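Local coordinates for protein topoisomerase IV subunit A (Escherichia coli, PDB 1ZVT) that forms part of the bacterial type II topoisomerase that decatenates DNA, its C-terminal beta-pinwheel domain probably binding DNA and tuning substrate choice, at residues 6-17 against 64-74; 36-46 against 86-94. One frame throughout, in Å; residues are numbered along the deposited sequence.

Contact 1 of 2, residues 6-17 against 64-74; sequences IVLSQMGWVRSA and LPSARGQGEPL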
loop_
_atom_site.group_PDB
_atom_site.type_symbol
_atom_site.label_atom_id
_atom_site.label_comp_id
_atom_site.label_asym_id
_atom_site.label_seq_id
_atom_site.Cartn_x
_atom_site.Cartn_y
_atom_site.Cartn_z
ATOM N N ILE A 6 -15.528 -2.694 -6.664
ATOM C CA ILE A 6 -14.863 -3.991 -6.787
ATOM C C ILE A 6 -14.578 -4.500 -5.373
ATOM O O ILE A 6 -14.060 -3.760 -4.537
ATOM C CB ILE A 6 -13.529 -3.898 -7.568
ATOM C CG1 ILE A 6 -13.672 -3.058 -8.856
ATOM C CG2 ILE A 6 -12.985 -5.309 -7.805
ATOM C CD1 ILE A 6 -14.780 -3.535 -9.816
ATOM N N VAL A 7 -14.948 -5.751 -5.116
ATOM C CA VAL A 7 -14.838 -6.344 -3.779
ATOM C C VAL A 7 -13.898 -7.534 -3.826
ATOM O O VAL A 7 -14.065 -8.434 -4.656
ATOM C CB VAL A 7 -16.225 -6.810 -3.272
ATOM C CG1 VAL A 7 -16.127 -7.442 -1.838
ATOM C CG2 VAL A 7 -17.228 -5.628 -3.313
ATOM N N LEU A 8 -12.905 -7.503 -2.941
ATOM C CA LEU A 8 -11.871 -8.538 -2.817
ATOM C C LEU A 8 -12.078 -9.294 -1.530
ATOM O O LEU A 8 -12.299 -8.690 -0.466
ATOM C CB LEU A 8 -10.497 -7.863 -2.780
ATOM C CG LEU A 8 -9.279 -8.757 -2.539
ATOM C CD1 LEU A 8 -9.092 -9.758 -3.710
ATOM C CD2 LEU A 8 -8.012 -7.891 -2.318
ATOM N N SER A 9 -12.012 -10.614 -1.613
ATOM C CA SER A 9 -12.184 -11.435 -0.428
ATOM C C SER A 9 -10.841 -11.938 0.111
ATOM O O SER A 9 -9.805 -11.852 -0.569
ATOM C CB SER A 9 -13.104 -12.615 -0.726
ATOM O OG SER A 9 -12.408 -13.603 -1.477
ATOM N N GLN A 10 -10.876 -12.479 1.337
ATOM C CA GLN A 10 -9.663 -12.980 2.005
ATOM C C GLN A 10 -8.960 -14.057 1.179
ATOM O O GLN A 10 -7.722 -14.116 1.132
ATOM C CB GLN A 10 -10.031 -13.556 3.378
ATOM C CG GLN A 10 -10.401 -12.506 4.414
ATOM C CD GLN A 10 -9.278 -11.513 4.681
ATOM O OE1 GLN A 10 -8.084 -11.841 4.569
ATOM N NE2 GLN A 10 -9.656 -10.278 5.010
ATOM N N MET A 11 -9.769 -14.870 0.502
ATOM C CA MET A 11 -9.251 -15.973 -0.330
ATOM C C MET A 11 -8.868 -15.550 -1.744
ATOM O O MET A 11 -8.451 -16.389 -2.550
ATOM C CB MET A 11 -10.273 -17.094 -0.398
ATOM C CG MET A 11 -10.558 -17.786 0.943
ATOM S SD MET A 11 -9.079 -18.522 1.632
ATOM C CE MET A 11 -8.646 -17.394 2.953
ATOM N N GLY A 12 -9.003 -14.259 -2.062
ATOM C CA GLY A 12 -8.560 -13.762 -3.366
ATOM C C GLY A 12 -9.590 -13.906 -4.467
ATOM O O GLY A 12 -9.227 -14.014 -5.647
ATOM N N TRP A 13 -10.866 -13.862 -4.090
ATOM C CA TRP A 13 -11.964 -13.896 -5.039
ATOM C C TRP A 13 -12.505 -12.496 -5.193
ATOM O O TRP A 13 -12.514 -11.711 -4.232
ATOM C CB TRP A 13 -13.068 -14.831 -4.546
ATOM C CG TRP A 13 -12.685 -16.277 -4.686
ATOM C CD1 TRP A 13 -11.481 -16.840 -4.364
ATOM C CD2 TRP A 13 -13.500 -17.330 -5.198
ATOM N NE1 TRP A 13 -11.502 -18.192 -4.626
ATOM C CE2 TRP A 13 -12.726 -18.516 -5.154
ATOM C CE3 TRP A 13 -14.810 -17.391 -5.693
ATOM C CZ2 TRP A 13 -13.224 -19.757 -5.578
ATOM C CZ3 TRP A 13 -15.306 -18.631 -6.124
ATOM C CH2 TRP A 13 -14.512 -19.791 -6.059
ATOM N N VAL A 14 -12.937 -12.168 -6.403
ATOM C CA VAL A 14 -13.371 -10.797 -6.696
ATOM C C VAL A 14 -14.715 -10.755 -7.383
ATOM O O VAL A 14 -15.126 -11.721 -8.022
ATOM C CB VAL A 14 -12.356 -10.041 -7.592
ATOM C CG1 VAL A 14 -11.122 -9.695 -6.797
ATOM C CG2 VAL A 14 -11.965 -10.872 -8.850
ATOM N N ARG A 15 -15.385 -9.606 -7.279
ATOM C CA ARG A 15 -16.576 -9.340 -8.058
ATOM C C ARG A 15 -16.712 -7.829 -8.234
ATOM O O ARG A 15 -16.053 -7.060 -7.531
ATOM C CB ARG A 15 -17.807 -9.920 -7.386
ATOM C CG ARG A 15 -18.295 -9.117 -6.194
ATOM C CD ARG A 15 -19.201 -9.967 -5.346
ATOM N NE ARG A 15 -18.489 -10.759 -4.342
ATOM C CZ ARG A 15 -19.078 -11.615 -3.512
ATOM N NH1 ARG A 15 -20.394 -11.814 -3.568
ATOM N NH2 ARG A 15 -18.369 -12.275 -2.628
ATOM N N SER A 16 -17.559 -7.422 -9.176
ATOM C CA SER A 16 -17.792 -6.005 -9.476
ATOM C C SER A 16 -19.269 -5.734 -9.252
ATOM O O SER A 16 -20.106 -6.232 -10.008
ATOM C CB SER A 16 -17.406 -5.689 -10.932
ATOM O OG SER A 16 -17.657 -4.327 -11.266
ATOM N N ALA A 17 -19.587 -4.967 -8.220
ATOM C CA ALA A 17 -20.981 -4.667 -7.880
ATOM C C ALA A 17 -21.376 -3.347 -8.514
ATOM O O ALA A 17 -20.568 -2.433 -8.593
ATOM C CB ALA A 17 -21.149 -4.598 -6.381
ATOM N N LEU A 64 -15.759 -9.073 -14.782
ATOM C CA LEU A 64 -15.940 -9.635 -13.438
ATOM C C LEU A 64 -17.419 -9.944 -13.168
ATOM O O LEU A 64 -18.299 -9.265 -13.720
ATOM C CB LEU A 64 -15.393 -8.672 -12.374
ATOM C CG LEU A 64 -13.888 -8.427 -12.423
ATOM C CD1 LEU A 64 -13.493 -7.403 -11.364
ATOM C CD2 LEU A 64 -13.130 -9.734 -12.238
ATOM N N PRO A 65 -17.698 -10.947 -12.310
ATOM C CA PRO A 65 -19.077 -11.286 -11.948
ATOM C C PRO A 65 -19.717 -10.210 -11.062
ATOM O O PRO A 65 -19.010 -9.408 -10.446
ATOM C CB PRO A 65 -18.924 -12.618 -11.195
ATOM C CG PRO A 65 -17.546 -12.564 -10.614
ATOM C CD PRO A 65 -16.712 -11.806 -11.627
ATOM N N SER A 66 -21.049 -10.194 -11.001
ATOM C CA SER A 66 -21.757 -9.176 -10.223
ATOM C C SER A 66 -21.803 -9.486 -8.723
ATOM O O SER A 66 -21.255 -10.486 -8.272
ATOM C CB SER A 66 -23.182 -9.015 -10.761
ATOM O OG SER A 66 -24.009 -10.044 -10.250
ATOM N N ALA A 67 -22.507 -8.635 -7.968
ATOM C CA ALA A 67 -22.584 -8.762 -6.501
ATOM C C ALA A 67 -23.172 -10.091 -6.057
ATOM O O ALA A 67 -22.764 -10.651 -5.047
ATOM C CB ALA A 67 -23.400 -7.616 -5.916
ATOM N N ARG A 68 -24.150 -10.568 -6.819
ATOM C CA ARG A 68 -24.752 -11.874 -6.582
ATOM C C ARG A 68 -23.774 -12.988 -6.935
ATOM O O ARG A 68 -23.064 -12.933 -7.945
ATOM C CB ARG A 68 -26.049 -12.005 -7.380
ATOM C CG ARG A 68 -27.081 -10.978 -6.971
ATOM C CD ARG A 68 -28.072 -10.660 -8.086
ATOM N NE ARG A 68 -29.090 -9.732 -7.599
ATOM C CZ ARG A 68 -30.346 -10.070 -7.306
ATOM N NH1 ARG A 68 -30.768 -11.321 -7.475
ATOM N NH2 ARG A 68 -31.188 -9.148 -6.852
ATOM N N GLY A 69 -23.739 -14.011 -6.103
ATOM C CA GLY A 69 -22.758 -15.057 -6.284
ATOM C C GLY A 69 -21.644 -14.785 -5.304
ATOM O O GLY A 69 -21.796 -13.945 -4.406
ATOM N N GLN A 70 -20.538 -15.503 -5.458
ATOM C CA GLN A 70 -19.481 -15.516 -4.455
ATOM C C GLN A 70 -18.181 -14.995 -5.063
ATOM O O GLN A 70 -17.107 -15.095 -4.472
ATOM C CB GLN A 70 -19.330 -16.935 -3.870
ATOM C CG GLN A 70 -20.503 -17.312 -2.954
ATOM C CD GLN A 70 -20.619 -18.812 -2.648
ATOM O OE1 GLN A 70 -20.186 -19.668 -3.429
ATOM N NE2 GLN A 70 -21.221 -19.130 -1.506
ATOM N N GLY A 71 -18.316 -14.391 -6.239
ATOM C CA GLY A 71 -17.175 -13.885 -6.984
ATOM C C GLY A 71 -16.496 -14.977 -7.788
ATOM O O GLY A 71 -17.037 -16.067 -7.978
ATOM N N GLU A 72 -15.296 -14.670 -8.267
ATOM C CA GLU A 72 -14.482 -15.634 -9.003
ATOM C C GLU A 72 -13.017 -15.460 -8.588
ATOM O O GLU A 72 -12.606 -14.351 -8.268
ATOM C CB GLU A 72 -14.704 -15.469 -10.513
ATOM C CG GLU A 72 -14.028 -14.295 -11.149
ATOM C CD GLU A 72 -14.130 -14.322 -12.663
ATOM O OE1 GLU A 72 -15.278 -14.563 -13.172
ATOM O OE2 GLU A 72 -13.055 -14.106 -13.313
ATOM N N PRO A 73 -12.225 -16.553 -8.575
ATOM C CA PRO A 73 -10.857 -16.460 -8.068
ATOM C C PRO A 73 -9.935 -15.621 -8.953
ATOM O O PRO A 73 -9.948 -15.760 -10.179
ATOM C CB PRO A 73 -10.376 -17.927 -8.053
ATOM C CG PRO A 73 -11.227 -18.604 -9.101
ATOM C CD PRO A 73 -12.570 -17.925 -9.017
ATOM N N LEU A 74 -9.119 -14.766 -8.340
ATOM C CA LEU A 74 -8.103 -14.043 -9.119
ATOM C C LEU A 74 -7.104 -14.952 -9.829
ATOM O O LEU A 74 -6.566 -14.581 -10.867
ATOM C CB LEU A 74 -7.346 -13.039 -8.249
ATOM C CG LEU A 74 -8.204 -11.814 -7.975
ATOM C CD1 LEU A 74 -7.520 -10.987 -6.865
ATOM C CD2 LEU A 74 -8.362 -10.996 -9.270
HETATM O O HOH W 1 -15.435 -13.157 -3.182
#
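Trp13 and Pro73 form a non-hydrogen-bonded pair of an antiparallel ladder, and the proline lies flat under the indole: Pro73 CD sits 3.7 Å from the centroid of the Trp13 six-membered ring, 3° off its normal. A proline suits this place because its activated C-H groups meet an aromatic face and its missing N-H costs the ladder nothing.

Backbone bonds carry the register. Val14 N donates to Glu72 O and Glu72 N returns to Val14 O, while Leu74 N reaches Gly12 O at 2.8 Å. Beyond the paired strand, Ser16 N donates a hydrogen bond to Pro65 O at 2.8 Å. Gly71 packs its CA 3.2 Å from Val14 O, where a side chain would collide.

Arg15 supplies the charge. A bend at chi3 (87°) turns its guanidinium into the 67-71 loop, where NH1 bonds Ala67 O at 3.0 Å within the guanidinium plane and the Gln70-Gly71 peptide covers one face. NH2 reaches Gln70 O through a water and bonds Asn28 O directly; Tyr29 adds a cation-pi contact.

On the side of the sheet opposite Trp13, Val14 CG2 touches Leu74 CD2 at 3.6 Å and Leu64 CD2 at 3.8 Å.

Strand 72-73 is an outermost strand of the sheet, beside strand 13-18, with strand 3-9 next and Phe49 of strand 47-51 packed against Val14 and Leu74.

Contact 2 of 2, residues 36-46 against 86-94; sequences KAAVKGKSNQP and VDHMLMESD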
loop_
_atom_site.group_PDB
_atom_site.type_symbol
_atom_site.label_atom_id
_atom_site.label_comp_id
_atom_site.label_asym_id
_atom_site.label_seq_id
_atom_site.Cartn_x
_atom_site.Cartn_y
_atom_site.Cartn_z
ATOM N N LYS A 36 -12.358 -8.628 2.445
ATOM C CA LYS A 36 -11.005 -8.115 2.639
ATOM C C LYS A 36 -10.912 -6.620 2.354
ATOM O O LYS A 36 -10.359 -5.884 3.157
ATOM C CB LYS A 36 -9.992 -8.881 1.781
ATOM C CG LYS A 36 -8.533 -8.355 1.995
ATOM C CD LYS A 36 -7.472 -9.304 1.411
ATOM C CE LYS A 36 -6.122 -8.596 1.319
ATOM N NZ LYS A 36 -5.603 -8.099 2.625
ATOM N N ALA A 37 -11.445 -6.185 1.212
ATOM C CA ALA A 37 -11.343 -4.792 0.801
ATOM C C ALA A 37 -12.300 -4.496 -0.332
ATOM O O ALA A 37 -12.683 -5.398 -1.100
ATOM C CB ALA A 37 -9.901 -4.437 0.377
ATOM N N ALA A 38 -12.631 -3.210 -0.461
ATOM C CA ALA A 38 -13.418 -2.740 -1.593
ATOM C C ALA A 38 -12.829 -1.440 -2.128
ATOM O O ALA A 38 -12.292 -0.615 -1.350
ATOM C CB ALA A 38 -14.873 -2.561 -1.214
ATOM N N VAL A 39 -12.913 -1.272 -3.441
ATOM C CA VAL A 39 -12.556 0.010 -4.083
ATOM C C VAL A 39 -13.687 0.436 -5.004
ATOM O O VAL A 39 -14.526 -0.370 -5.392
ATOM C CB VAL A 39 -11.213 -0.063 -4.849
ATOM C CG1 VAL A 39 -10.054 -0.351 -3.853
ATOM C CG2 VAL A 39 -11.273 -1.130 -5.911
ATOM N N LYS A 40 -13.726 1.709 -5.358
ATOM C CA LYS A 40 -14.823 2.183 -6.211
ATOM C C LYS A 40 -14.285 2.964 -7.394
ATOM O O LYS A 40 -13.170 3.503 -7.354
ATOM C CB LYS A 40 -15.816 3.023 -5.412
ATOM C CG LYS A 40 -15.264 4.374 -4.939
ATOM C CD LYS A 40 -16.348 5.169 -4.203
ATOM C CE LYS A 40 -15.784 6.422 -3.551
ATOM N NZ LYS A 40 -14.877 6.073 -2.395
ATOM N N GLY A 41 -15.073 2.995 -8.458
ATOM C CA GLY A 41 -14.666 3.692 -9.661
ATOM C C GLY A 41 -15.747 3.563 -10.695
ATOM O O GLY A 41 -16.919 3.425 -10.360
ATOM N N LYS A 42 -15.334 3.608 -11.954
ATOM C CA LYS A 42 -16.273 3.502 -13.076
ATOM C C LYS A 42 -15.990 2.242 -13.861
ATOM O O LYS A 42 -14.874 1.737 -13.856
ATOM C CB LYS A 42 -16.133 4.719 -13.994
ATOM C CG LYS A 42 -16.666 6.017 -13.378
ATOM C CD LYS A 42 -16.354 7.212 -14.282
ATOM C CE LYS A 42 -16.824 8.522 -13.647
ATOM N NZ LYS A 42 -17.370 9.448 -14.678
ATOM N N SER A 43 -17.007 1.738 -14.553
ATOM C CA SER A 43 -16.900 0.454 -15.231
ATOM C C SER A 43 -15.915 0.511 -16.407
ATOM O O SER A 43 -15.419 -0.530 -16.839
ATOM C CB SER A 43 -18.291 -0.042 -15.663
ATOM O OG SER A 43 -18.922 0.931 -16.476
ATOM N N ASN A 44 -15.611 1.724 -16.883
ATOM C CA ASN A 44 -14.648 1.908 -17.966
ATOM C C ASN A 44 -13.257 2.334 -17.507
ATOM O O ASN A 44 -12.504 2.949 -18.271
ATOM C CB ASN A 44 -15.194 2.882 -19.028
ATOM C CG ASN A 44 -15.425 4.284 -18.492
ATOM O OD1 ASN A 44 -15.513 4.509 -17.280
ATOM N ND2 ASN A 44 -15.538 5.251 -19.408
ATOM N N GLN A 45 -12.902 2.005 -16.263
ATOM C CA GLN A 45 -11.560 2.274 -15.766
ATOM C C GLN A 45 -11.039 0.944 -15.210
ATOM O O GLN A 45 -11.827 0.140 -14.745
ATOM C CB GLN A 45 -11.549 3.420 -14.729
ATOM C CG GLN A 45 -11.490 3.051 -13.263
ATOM C CD GLN A 45 -11.785 4.223 -12.307
ATOM O OE1 GLN A 45 -12.921 4.589 -12.116
ATOM N NE2 GLN A 45 -10.748 4.797 -11.715
ATOM N N PRO A 46 -9.729 0.693 -15.293
ATOM C CA PRO A 46 -9.257 -0.602 -14.787
ATOM C C PRO A 46 -9.203 -0.653 -13.248
ATOM O O PRO A 46 -9.067 0.390 -12.601
ATOM C CB PRO A 46 -7.839 -0.694 -15.357
ATOM C CG PRO A 46 -7.403 0.728 -15.428
ATOM C CD PRO A 46 -8.632 1.496 -15.851
ATOM N N VAL A 86 -2.412 -11.982 -3.551
ATOM C CA VAL A 86 -2.848 -10.630 -3.928
ATOM C C VAL A 86 -3.141 -9.826 -2.678
ATOM O O VAL A 86 -4.095 -10.117 -1.929
ATOM C CB VAL A 86 -4.095 -10.667 -4.824
ATOM C CG1 VAL A 86 -4.696 -9.283 -4.984
ATOM C CG2 VAL A 86 -3.730 -11.259 -6.183
ATOM N N ASP A 87 -2.334 -8.796 -2.448
ATOM C CA ASP A 87 -2.378 -8.106 -1.166
ATOM C C ASP A 87 -3.018 -6.732 -1.200
ATOM O O ASP A 87 -3.479 -6.223 -0.174
ATOM C CB ASP A 87 -0.958 -8.006 -0.590
ATOM C CG ASP A 87 -0.368 -9.357 -0.263
ATOM O OD1 ASP A 87 -1.121 -10.363 -0.225
ATOM O OD2 ASP A 87 0.864 -9.435 -0.061
ATOM N N HIS A 88 -3.027 -6.112 -2.385
ATOM C CA HIS A 88 -3.451 -4.732 -2.500
ATOM C C HIS A 88 -4.282 -4.523 -3.756
ATOM O O HIS A 88 -3.991 -5.126 -4.803
ATOM C CB HIS A 88 -2.256 -3.755 -2.507
ATOM C CG HIS A 88 -1.178 -4.101 -1.514
ATOM N ND1 HIS A 88 -1.290 -3.827 -0.169
ATOM C CD2 HIS A 88 0.023 -4.701 -1.678
ATOM C CE1 HIS A 88 -0.210 -4.255 0.455
ATOM N NE2 HIS A 88 0.606 -4.785 -0.437
ATOM N N MET A 89 -5.302 -3.674 -3.632
ATOM C CA MET A 89 -6.224 -3.370 -4.718
ATOM C C MET A 89 -6.432 -1.856 -4.805
ATOM O O MET A 89 -6.633 -1.190 -3.768
ATOM C CB MET A 89 -7.574 -4.057 -4.449
ATOM C CG MET A 89 -8.623 -3.815 -5.503
ATOM S SD MET A 89 -10.145 -4.821 -5.325
ATOM C CE MET A 89 -10.745 -4.340 -3.695
ATOM N N LEU A 90 -6.379 -1.310 -6.016
ATOM C CA LEU A 90 -6.513 0.136 -6.220
ATOM C C LEU A 90 -7.392 0.425 -7.422
ATOM O O LEU A 90 -7.368 -0.310 -8.428
ATOM C CB LEU A 90 -5.148 0.769 -6.495
ATOM C CG LEU A 90 -4.190 0.801 -5.303
ATOM C CD1 LEU A 90 -3.351 -0.465 -5.214
ATOM C CD2 LEU A 90 -3.306 2.032 -5.436
ATOM N N MET A 91 -8.116 1.534 -7.356
ATOM C CA MET A 91 -8.860 2.033 -8.489
ATOM C C MET A 91 -8.831 3.552 -8.370
ATOM O O MET A 91 -9.447 4.112 -7.464
ATOM C CB MET A 91 -10.295 1.493 -8.447
ATOM C CG MET A 91 -11.010 1.497 -9.739
ATOM S SD MET A 91 -12.472 0.426 -9.681
ATOM C CE MET A 91 -12.939 0.393 -11.398
ATOM N N GLU A 92 -8.075 4.197 -9.253
ATOM C CA GLU A 92 -7.815 5.642 -9.200
ATOM C C GLU A 92 -7.775 6.211 -10.611
ATOM O O GLU A 92 -7.805 5.468 -11.603
ATOM C CB GLU A 92 -6.451 5.911 -8.519
ATOM C CG GLU A 92 -6.275 5.279 -7.108
ATOM C CD GLU A 92 -7.130 5.948 -6.005
ATOM O OE1 GLU A 92 -7.471 7.142 -6.138
ATOM O OE2 GLU A 92 -7.475 5.300 -4.979
ATOM N N SER A 93 -7.682 7.534 -10.711
ATOM C CA SER A 93 -7.560 8.179 -12.013
ATOM C C SER A 93 -6.188 7.833 -12.590
ATOM O O SER A 93 -5.251 7.536 -11.832
ATOM C CB SER A 93 -7.746 9.691 -11.884
ATOM O OG SER A 93 -6.689 10.235 -11.107
ATOM N N ASP A 94 -6.062 7.865 -13.916
ATOM C CA ASP A 94 -4.819 7.455 -14.572
ATOM C C ASP A 94 -3.607 8.217 -14.036
ATOM O O ASP A 94 -2.514 7.665 -13.909
ATOM C CB ASP A 94 -4.884 7.716 -16.080
ATOM C CG ASP A 94 -5.714 6.710 -16.831
ATOM O OD1 ASP A 94 -6.028 5.629 -16.279
ATOM O OD2 ASP A 94 -6.041 7.002 -18.010
HETATM O O HOH W 2 -2.947 -6.848 2.385
HETATM O O HOH W 3 -11.254 3.532 -4.907
#
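Met91 runs its side chain out extended from CA to CE, with CG anti to the backbone N (chi1 -159°), which carries its methyl into the turn at 42-45, whereas Met89 starts equally straight but bends at chi3 (59°) and folds its CE back over strand 36-42. The Met91 CE rests 3.4 Å from Lys42 O and 3.6 Å from Gln45 CG, and its CG lies against Pro46 O. A long, unbranched thioether can lie along these backbone carbonyls.

Between the two methionines stands Val39. Its CG2 is 3.8 Å from both Met89 CG and Met91 CB, while CG1 approaches Met89 O; a compact beta-branched residue can set one methyl against both side chains and the other against the backbone. Ala37, small enough to let Met89 in, has its carbonyl O 3.4 Å from Met89 CE. Gly41 must lack a side chain, since a CB would strike Met91 CG and the Gln45 amide.

Gln45 uses both ends of that amide. Its backbone N bonds Lys42 O to close the type I turn, OE1 braces the turn by accepting from Lys42 N at 2.6 Å, and NE2 makes a weak bond to Glu92 O at 3.0 Å. With an alanine here, Lys42 N and Glu92 O would probably lose these side-chain mates, and a gap would be likely to open beside the Met91 methyl. At the other end of the contact, a water links Lys36 NZ to Asp87 O.

The strands run nearly parallel, 18° apart, yet their axes come no closer than 7.1 Å and they belong to different sheets, so side chains rather than a backbone ladder join them. This meeting of outer strands from successive four-stranded antiparallel blades fits the blade-to-blade packing of the beta-pinwheel seen in this domain.

The centres of contacts 1 and 2 lie about 12 Å apart, on the same side of the chain's centre, and their segments alternate along the sequence: 6-17, 36-46, 64-74, 86-94. Contact 1 lies within one blade, joining strand 13-18 to the outermost strand 72-73; contact 2 links the opposite outermost strand, 35-42, to strand 86-90 of the next blade. Strand 3-9 connects them, for Leu8 N and Ile6 N probably bond to Ala37 O and Val39 O, and Met89 CE packs on Ile6 O. Strand 72-73 closes the first blade after the chain has already built strands 47-51 and 55-59 of the second, an interleaving that ties neighbouring blades of the pinwheel together.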